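Local coordinates for protein tRNA (guanosine(18)-2'-O)-methyltransferase (Aquifex aeolicus, PDB 1ZJR) that catalyses the transfer of a methyl group from S-adenosyl-L-methionine to the 2'-hydroxyl of guanosine 18 in a subset of tRNAs, at residues A[167-172]-A[176-181]; A[17-22]-A[186-191]; A[42-47]-A[68-73]. All coordinates share one frame; numbering follows the deposited sequence.

In the fold
All three contacts lie in a chain with the knotted SPOUT methyltransferase fold. Contact 3 (42-47 with 68-73) joins helix 36-49 to the short helix 68-71. It lies early in the chain and is complete before contact 1 begins, at the end of helix 157-174. Both fall between the two segments of contact 2, which brings helix 7-19 against helix 185-200. Centres of contacts 1 and 2 are about 16 Å apart; Pro181 packs on the backbone oxygen of Glu20 and Tyr178 on that of Lys21. Contacts 2 and 3, centres about 19 Å apart, share the Arg22-Asp47 salt bridge. It links the segment after helix 7-19 to helix 36-49 of the alpha/beta domain.

Contact 1 of 3, residues A[167-172]-A[176-181]; sequences EAQRQR and GMYSRP
Met177 crosses Arg172 at a slant, and Tyr178 reaches past it to Gln169. The methionine chain runs out straight to its sulfur and then bends (chi3 78°), which carries CE over one face of the Arg172 guanidinium, with Met177 CE 3.4 Å from Arg172 NH1. Nearer the backbone, Met177 SD lies 4.0 Å from Arg172 CG. Arg172 itself is extended from CG to NE. Its charged end is held from elsewhere: NE hydrogen-bonds to Tyr117 O and NH2 forms a salt bridge with Asp25. These partners fix the guanidinium on which the methyl group rests.

The backbone here closes helix 157-174 with a Schellman motif. Met177 N donates to Arg172 O at 2.9 Å, and Gly176, with positive phi, is the C-prime residue. The chain then makes a type I turn from Gly176 to Ser179. Gly176 O accepts from both Ser179 N and Ser179 OG, the hydroxyl coming within 2.6 Å of that oxygen.

With CG anti to the carbonyl carbon (chi1 -73°), the ring of Tyr178 is laid back toward the helix, its edge to Gln169 O, with Tyr178 CE1 3.6 Å from that oxygen. Arg172 CB approaches the same ring obliquely, 3.8 Å from Tyr178 CE1. Tyr178 OH passes close to the Gln169 backbone and lies 3.7 Å from Gln169 CG. The two side chains cross at about a right angle, the Gln169 amide and Tyr178 ring planes 34° apart. Tyr178 OH is hydrogen-bonded to Val49 O, at the end of helix 36-49.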
# COMPACT_ATOMS: atom_id res chain seq x y z
N GLU A 167 2.54 11.47 3.03
CA GLU A 167 3.76 12.24 2.85
C GLU A 167 4.19 11.86 1.43
O GLU A 167 4.66 12.70 0.65
CB GLU A 167 4.84 11.82 3.85
CG GLU A 167 6.23 12.34 3.50
CD GLU A 167 6.31 13.85 3.39
OE1 GLU A 167 7.32 14.36 2.86
OE2 GLU A 167 5.36 14.54 3.84
N ALA A 168 4.00 10.58 1.08
CA ALA A 168 4.33 10.11 -0.26
C ALA A 168 3.45 10.83 -1.28
O ALA A 168 3.90 11.21 -2.37
CB ALA A 168 4.11 8.59 -0.36
N GLN A 169 2.18 11.02 -0.93
CA GLN A 169 1.22 11.71 -1.79
C GLN A 169 1.67 13.15 -2.03
O GLN A 169 1.65 13.63 -3.16
CB GLN A 169 -0.17 11.70 -1.14
CG GLN A 169 -1.26 12.45 -1.90
CD GLN A 169 -1.25 13.95 -1.62
OE1 GLN A 169 -0.93 14.38 -0.52
NE2 GLN A 169 -1.62 14.74 -2.62
N ARG A 170 2.08 13.81 -0.96
CA ARG A 170 2.52 15.20 -1.05
C ARG A 170 3.71 15.34 -1.99
O ARG A 170 3.73 16.20 -2.86
CB ARG A 170 2.89 15.71 0.35
CG ARG A 170 3.59 17.06 0.36
CD ARG A 170 4.87 16.98 1.18
NE ARG A 170 5.90 17.88 0.68
CZ ARG A 170 7.19 17.79 0.99
NH1 ARG A 170 7.61 16.84 1.81
NH2 ARG A 170 8.06 18.66 0.48
N GLN A 171 4.70 14.47 -1.82
CA GLN A 171 5.89 14.50 -2.65
C GLN A 171 5.56 14.25 -4.12
O GLN A 171 6.00 15.00 -5.00
CB GLN A 171 6.91 13.48 -2.16
CG GLN A 171 7.58 13.85 -0.84
CD GLN A 171 8.57 12.80 -0.40
OE1 GLN A 171 9.14 12.08 -1.22
NE2 GLN A 171 8.79 12.71 0.91
N ARG A 172 4.78 13.21 -4.39
CA ARG A 172 4.41 12.89 -5.77
C ARG A 172 3.52 13.96 -6.39
O ARG A 172 3.64 14.27 -7.58
CB ARG A 172 3.71 11.52 -5.82
CG ARG A 172 4.66 10.39 -5.43
CD ARG A 172 4.11 9.00 -5.76
NE ARG A 172 5.18 8.01 -5.62
CZ ARG A 172 5.43 7.05 -6.50
NH1 ARG A 172 4.69 6.93 -7.59
NH2 ARG A 172 6.44 6.22 -6.30
N GLY A 176 3.90 16.49 -9.89
CA GLY A 176 2.87 16.28 -10.90
C GLY A 176 2.66 14.83 -11.28
O GLY A 176 2.18 14.54 -12.37
N MET A 177 3.01 13.91 -10.39
CA MET A 177 2.86 12.49 -10.70
C MET A 177 1.42 11.98 -10.70
O MET A 177 1.17 10.83 -11.06
CB MET A 177 3.74 11.67 -9.76
CG MET A 177 5.21 11.81 -10.13
SD MET A 177 6.34 11.06 -8.97
CE MET A 177 6.20 9.34 -9.44
N TYR A 178 0.48 12.82 -10.31
CA TYR A 178 -0.93 12.45 -10.33
C TYR A 178 -1.58 13.14 -11.52
O TYR A 178 -2.76 12.92 -11.80
CB TYR A 178 -1.65 12.90 -9.06
CG TYR A 178 -1.32 12.09 -7.83
CD1 TYR A 178 -0.41 12.57 -6.89
CD2 TYR A 178 -1.92 10.85 -7.61
CE1 TYR A 178 -0.12 11.83 -5.74
CE2 TYR A 178 -1.64 10.11 -6.47
CZ TYR A 178 -0.74 10.61 -5.54
OH TYR A 178 -0.45 9.88 -4.41
N SER A 179 -0.82 13.98 -12.23
CA SER A 179 -1.36 14.70 -13.37
C SER A 179 -1.25 13.94 -14.69
O SER A 179 -1.88 14.32 -15.68
CB SER A 179 -0.68 16.07 -13.51
OG SER A 179 0.67 15.94 -13.90
N ARG A 180 -0.46 12.88 -14.70
CA ARG A 180 -0.31 12.06 -15.90
C ARG A 180 -0.36 10.59 -15.47
O ARG A 180 0.19 10.23 -14.44
CB ARG A 180 1.00 12.36 -16.64
CG ARG A 180 2.26 11.75 -16.04
CD ARG A 180 2.71 12.44 -14.76
NE ARG A 180 3.89 11.78 -14.19
CZ ARG A 180 3.87 10.57 -13.63
NH1 ARG A 180 2.74 9.88 -13.57
NH2 ARG A 180 4.99 10.05 -13.15
N PRO A 181 -1.02 9.73 -16.26
CA PRO A 181 -1.13 8.30 -15.95
C PRO A 181 0.20 7.56 -15.97
O PRO A 181 0.97 7.68 -16.92
CB PRO A 181 -2.07 7.78 -17.03
CG PRO A 181 -2.88 8.99 -17.41
CD PRO A 181 -1.84 10.07 -17.44

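Contact 2 of 3, residues A[17-22]-A[186-191]; sequences EVLEKR and EEIQKI
Leu19 of helix 7-19 points at the flank of helix 185-200, and one of its methyl groups makes most of the contact. CD1 of Leu19 comes 3.8 Å from Ile191 CG2. The same leucine methyl, Leu19 CD1, lies 3.9 Å from the backbone oxygen Ile188 O and 4.2 Å from Ile188 CG2. It therefore sits between two isoleucines one helical turn apart, over the backbone that joins them. The second leucine methyl, Leu19 CD2, lies 4.0 Å from Ile191 CG2. Both leucine methyls thus meet Ile191 CG2, and CD1 alone also reaches Ile188. In Ile191 CG2 is anti to the backbone N, while CG1 is anti to the carbonyl carbon (chi1 -61°); the CG2 branch is the one turned to the leucine. All three side chains are buried, and no hydrogen bond crosses between the segments.

The packing thins out toward Glu20, which is partly exposed. Ile188 turns CG2 to Leu19 and sends its extended CG1-CD1 arm to Glu20, where Ile188 CD1 touches Glu20 CG at 4.0 Å. The two side chains cross at about a right angle. Only the aliphatic part of the glutamate meets the isoleucine. Its chain runs on extended beyond CG, taking the carboxylate away from the apolar patch toward Arg16, with which it makes a long, weak ion pair. Pro181 and Leu183, in the loop leading to helix 185-200, continue the packing beside Glu20 and Ile188 respectively.

The arrangement is plain hydrophobic helix-to-helix packing. It pairs the N-terminal helix with the C-terminal helix, the two terminal extensions added to the SPOUT methyltransferase fold of the TrmH family.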
# COMPACT_ATOMS: atom_id res chain seq x y z
N GLU A 17 -11.00 7.03 -14.57
CA GLU A 17 -10.41 8.24 -13.99
C GLU A 17 -9.49 7.86 -12.84
O GLU A 17 -8.41 8.42 -12.68
CB GLU A 17 -11.52 9.16 -13.48
CG GLU A 17 -12.45 9.66 -14.58
CD GLU A 17 -13.70 10.32 -14.03
OE1 GLU A 17 -14.44 10.93 -14.83
OE2 GLU A 17 -13.94 10.22 -12.81
N VAL A 18 -9.92 6.89 -12.04
CA VAL A 18 -9.13 6.43 -10.92
C VAL A 18 -7.85 5.77 -11.43
O VAL A 18 -6.77 6.03 -10.92
CB VAL A 18 -9.93 5.43 -10.04
CG1 VAL A 18 -9.02 4.75 -9.04
CG2 VAL A 18 -11.06 6.17 -9.32
N LEU A 19 -7.98 4.90 -12.43
CA LEU A 19 -6.80 4.23 -12.97
C LEU A 19 -5.81 5.22 -13.58
O LEU A 19 -4.60 4.99 -13.55
CB LEU A 19 -7.23 3.18 -14.01
CG LEU A 19 -7.94 1.95 -13.44
CD1 LEU A 19 -8.38 1.02 -14.57
CD2 LEU A 19 -6.99 1.22 -12.49
N GLU A 20 -6.31 6.34 -14.10
CA GLU A 20 -5.43 7.34 -14.69
C GLU A 20 -4.59 8.09 -13.66
O GLU A 20 -3.64 8.79 -14.01
CB GLU A 20 -6.24 8.31 -15.54
CG GLU A 20 -6.71 7.69 -16.85
CD GLU A 20 -7.68 8.56 -17.63
OE1 GLU A 20 -8.04 8.16 -18.76
OE2 GLU A 20 -8.07 9.63 -17.12
N LYS A 21 -4.93 7.92 -12.38
CA LYS A 21 -4.18 8.58 -11.31
C LYS A 21 -3.41 7.57 -10.46
O LYS A 21 -2.62 7.95 -9.60
CB LYS A 21 -5.14 9.37 -10.41
CG LYS A 21 -5.87 10.51 -11.11
CD LYS A 21 -6.94 11.10 -10.20
CE LYS A 21 -7.74 12.20 -10.90
NZ LYS A 21 -8.89 12.64 -10.06
N ARG A 22 -3.64 6.29 -10.70
CA ARG A 22 -2.95 5.25 -9.95
C ARG A 22 -1.42 5.32 -10.09
O ARG A 22 -0.90 5.57 -11.17
CB ARG A 22 -3.44 3.86 -10.38
CG ARG A 22 -4.80 3.45 -9.79
CD ARG A 22 -4.67 3.19 -8.29
NE ARG A 22 -5.85 2.55 -7.70
CZ ARG A 22 -6.67 3.14 -6.84
NH1 ARG A 22 -6.46 4.39 -6.46
NH2 ARG A 22 -7.68 2.45 -6.31
N GLU A 186 -2.88 0.41 -22.58
CA GLU A 186 -3.05 -1.05 -22.70
C GLU A 186 -3.36 -1.63 -21.32
O GLU A 186 -4.27 -2.46 -21.16
CB GLU A 186 -1.78 -1.72 -23.24
CG GLU A 186 -1.43 -1.42 -24.70
CD GLU A 186 -0.46 -0.26 -24.85
OE1 GLU A 186 0.43 -0.34 -25.73
OE2 GLU A 186 -0.58 0.73 -24.10
N GLU A 187 -2.59 -1.19 -20.33
CA GLU A 187 -2.74 -1.66 -18.96
C GLU A 187 -4.07 -1.20 -18.36
O GLU A 187 -4.73 -1.96 -17.63
CB GLU A 187 -1.55 -1.16 -18.14
CG GLU A 187 -0.25 -1.85 -18.53
CD GLU A 187 1.00 -1.04 -18.22
OE1 GLU A 187 0.91 -0.05 -17.46
OE2 GLU A 187 2.08 -1.40 -18.73
N ILE A 188 -4.47 0.03 -18.66
CA ILE A 188 -5.73 0.56 -18.17
C ILE A 188 -6.88 -0.25 -18.76
O ILE A 188 -7.79 -0.66 -18.05
CB ILE A 188 -5.89 2.05 -18.56
CG1 ILE A 188 -4.89 2.90 -17.77
CG2 ILE A 188 -7.32 2.51 -18.31
CD1 ILE A 188 -4.94 4.39 -18.11
N GLN A 189 -6.85 -0.48 -20.07
CA GLN A 189 -7.93 -1.24 -20.69
C GLN A 189 -7.97 -2.67 -20.16
O GLN A 189 -9.05 -3.22 -19.97
CB GLN A 189 -7.78 -1.26 -22.21
CG GLN A 189 -8.39 -0.04 -22.88
CD GLN A 189 -8.39 -0.15 -24.39
OE1 GLN A 189 -8.90 -1.12 -24.96
NE2 GLN A 189 -7.83 0.86 -25.06
N LYS A 190 -6.81 -3.26 -19.89
CA LYS A 190 -6.77 -4.62 -19.38
C LYS A 190 -7.44 -4.69 -18.01
O LYS A 190 -8.24 -5.59 -17.74
CB LYS A 190 -5.32 -5.11 -19.26
CG LYS A 190 -5.21 -6.56 -18.80
CD LYS A 190 -3.77 -6.97 -18.49
CE LYS A 190 -3.25 -6.26 -17.25
NZ LYS A 190 -4.05 -6.58 -16.03
N ILE A 191 -7.13 -3.73 -17.15
CA ILE A 191 -7.72 -3.70 -15.83
C ILE A 191 -9.22 -3.42 -15.89
O ILE A 191 -9.99 -4.06 -15.19
CB ILE A 191 -7.02 -2.66 -14.93
CG1 ILE A 191 -5.54 -3.03 -14.79
CG2 ILE A 191 -7.72 -2.58 -13.57
CD1 ILE A 191 -4.70 -2.01 -14.03

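Contact 3 of 3, residues A[42-47]-A[68-73]; sequences IVRTCD and EGITQG
Arg44 turns the NE-NH2 edge of its guanidinium to the backbone oxygen of Ile70, near the end of the short helix 68-71. NH2 of Arg44 donates to Ile70 O at 2.9 Å, with an N-H...O angle of 148°. The oxygen lies 18° out of the guanidinium plane. A second, weak bond runs from Arg44 NE to Ile70 O at 3.3 Å. The carbonyl is met by two nitrogens of one edge, one of them weakly, which should restrict the turning of the group. The arginine leaves helix 36-49 with CG anti to its own backbone N, then bends at chi3 (-59°), which swings NE and NH2 round to the carbonyl.

Outside the two segments, Arg44 NH2 also forms a salt bridge with a bound sulfate ion. The sulfate probably comes from the crystallisation liquor. Its presence is consistent with a surface that accepts anions, although it does not by itself mark a site for RNA.

The rest of the contact is lighter: a valine methyl, Val43 CG1, lies 4.0 Å from the hydroxyl oxygen Thr71 OG1. Their side chains meet at a slant. Thr71 OG1 also takes a weak hydrogen bond from His75 N, just beyond the segment. The Ile70 side chain ends away from segment 42-47, only Ile70 CG2 coming to 4.4 Å of Arg44 NH2, and it touches His37 and Ser40. Ile70 is poorly ordered, so the bond lengths to its oxygen carry some uncertainty too.

Val43 also touches Leu54 of strand 51-57. The contact thus sets the short helix 68-71, in the connection between parallel strands 51-57 and 79-82, against helix 36-49 of the alpha/beta SPOUT fold.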
# COMPACT_ATOMS: atom_id res chain seq x y z
N ILE A 42 -6.58 0.29 5.97
CA ILE A 42 -5.38 0.42 5.17
C ILE A 42 -5.72 0.29 3.68
O ILE A 42 -5.16 1.00 2.85
CB ILE A 42 -4.33 -0.65 5.57
CG1 ILE A 42 -3.73 -0.28 6.93
CG2 ILE A 42 -3.23 -0.76 4.50
CD1 ILE A 42 -2.78 -1.32 7.51
N VAL A 43 -6.65 -0.60 3.35
CA VAL A 43 -7.05 -0.77 1.96
C VAL A 43 -7.67 0.54 1.48
O VAL A 43 -7.36 1.01 0.38
CB VAL A 43 -8.09 -1.91 1.80
CG1 VAL A 43 -8.59 -1.96 0.36
CG2 VAL A 43 -7.45 -3.24 2.16
N ARG A 44 -8.53 1.14 2.30
CA ARG A 44 -9.17 2.40 1.95
C ARG A 44 -8.13 3.50 1.73
O ARG A 44 -8.25 4.30 0.80
CB ARG A 44 -10.15 2.85 3.06
CG ARG A 44 -11.07 4.00 2.60
CD ARG A 44 -11.72 4.80 3.73
NE ARG A 44 -12.54 4.00 4.64
CZ ARG A 44 -13.50 4.50 5.42
NH1 ARG A 44 -13.77 5.80 5.41
NH2 ARG A 44 -14.17 3.70 6.24
N THR A 45 -7.12 3.53 2.59
CA THR A 45 -6.06 4.53 2.48
C THR A 45 -5.22 4.33 1.22
O THR A 45 -4.80 5.30 0.59
CB THR A 45 -5.16 4.48 3.72
OG1 THR A 45 -5.95 4.75 4.89
CG2 THR A 45 -4.04 5.49 3.62
N CYS A 46 -4.98 3.07 0.85
CA CYS A 46 -4.21 2.79 -0.36
C CYS A 46 -4.97 3.36 -1.55
O CYS A 46 -4.39 4.04 -2.41
CB CYS A 46 -4.04 1.28 -0.55
SG CYS A 46 -2.80 0.57 0.55
N ASP A 47 -6.27 3.09 -1.59
CA ASP A 47 -7.14 3.56 -2.66
C ASP A 47 -7.12 5.09 -2.75
O ASP A 47 -7.10 5.67 -3.84
CB ASP A 47 -8.56 3.06 -2.41
CG ASP A 47 -9.60 3.77 -3.26
OD1 ASP A 47 -9.59 3.61 -4.50
OD2 ASP A 47 -10.44 4.50 -2.67
N GLU A 68 -16.57 -5.10 4.04
CA GLU A 68 -17.15 -4.23 3.03
C GLU A 68 -17.73 -2.96 3.65
O GLU A 68 -17.77 -1.91 3.01
CB GLU A 68 -18.23 -4.97 2.25
N GLY A 69 -18.17 -3.06 4.90
CA GLY A 69 -18.74 -1.92 5.58
C GLY A 69 -17.70 -0.90 6.01
O GLY A 69 -18.03 0.26 6.26
N ILE A 70 -16.45 -1.33 6.11
CA ILE A 70 -15.36 -0.45 6.52
C ILE A 70 -14.50 -0.05 5.32
O ILE A 70 -13.86 1.00 5.32
CB ILE A 70 -14.47 -1.13 7.59
CG1 ILE A 70 -15.28 -1.33 8.88
CG2 ILE A 70 -13.23 -0.29 7.87
CD1 ILE A 70 -14.51 -1.97 10.01
N THR A 71 -14.49 -0.89 4.29
CA THR A 71 -13.71 -0.61 3.09
C THR A 71 -14.54 0.23 2.12
O THR A 71 -14.00 0.87 1.22
CB THR A 71 -13.30 -1.92 2.38
OG1 THR A 71 -12.42 -1.61 1.28
CG2 THR A 71 -14.52 -2.65 1.85
N GLN A 72 -15.86 0.22 2.32
CA GLN A 72 -16.78 0.97 1.48
C GLN A 72 -16.70 0.53 0.02
O GLN A 72 -17.06 1.28 -0.89
CB GLN A 72 -16.49 2.47 1.59
N GLY A 73 -16.22 -0.69 -0.20
CA GLY A 73 -16.10 -1.22 -1.55
C GLY A 73 -14.78 -0.89 -2.22
O GLY A 73 -14.53 -1.32 -3.34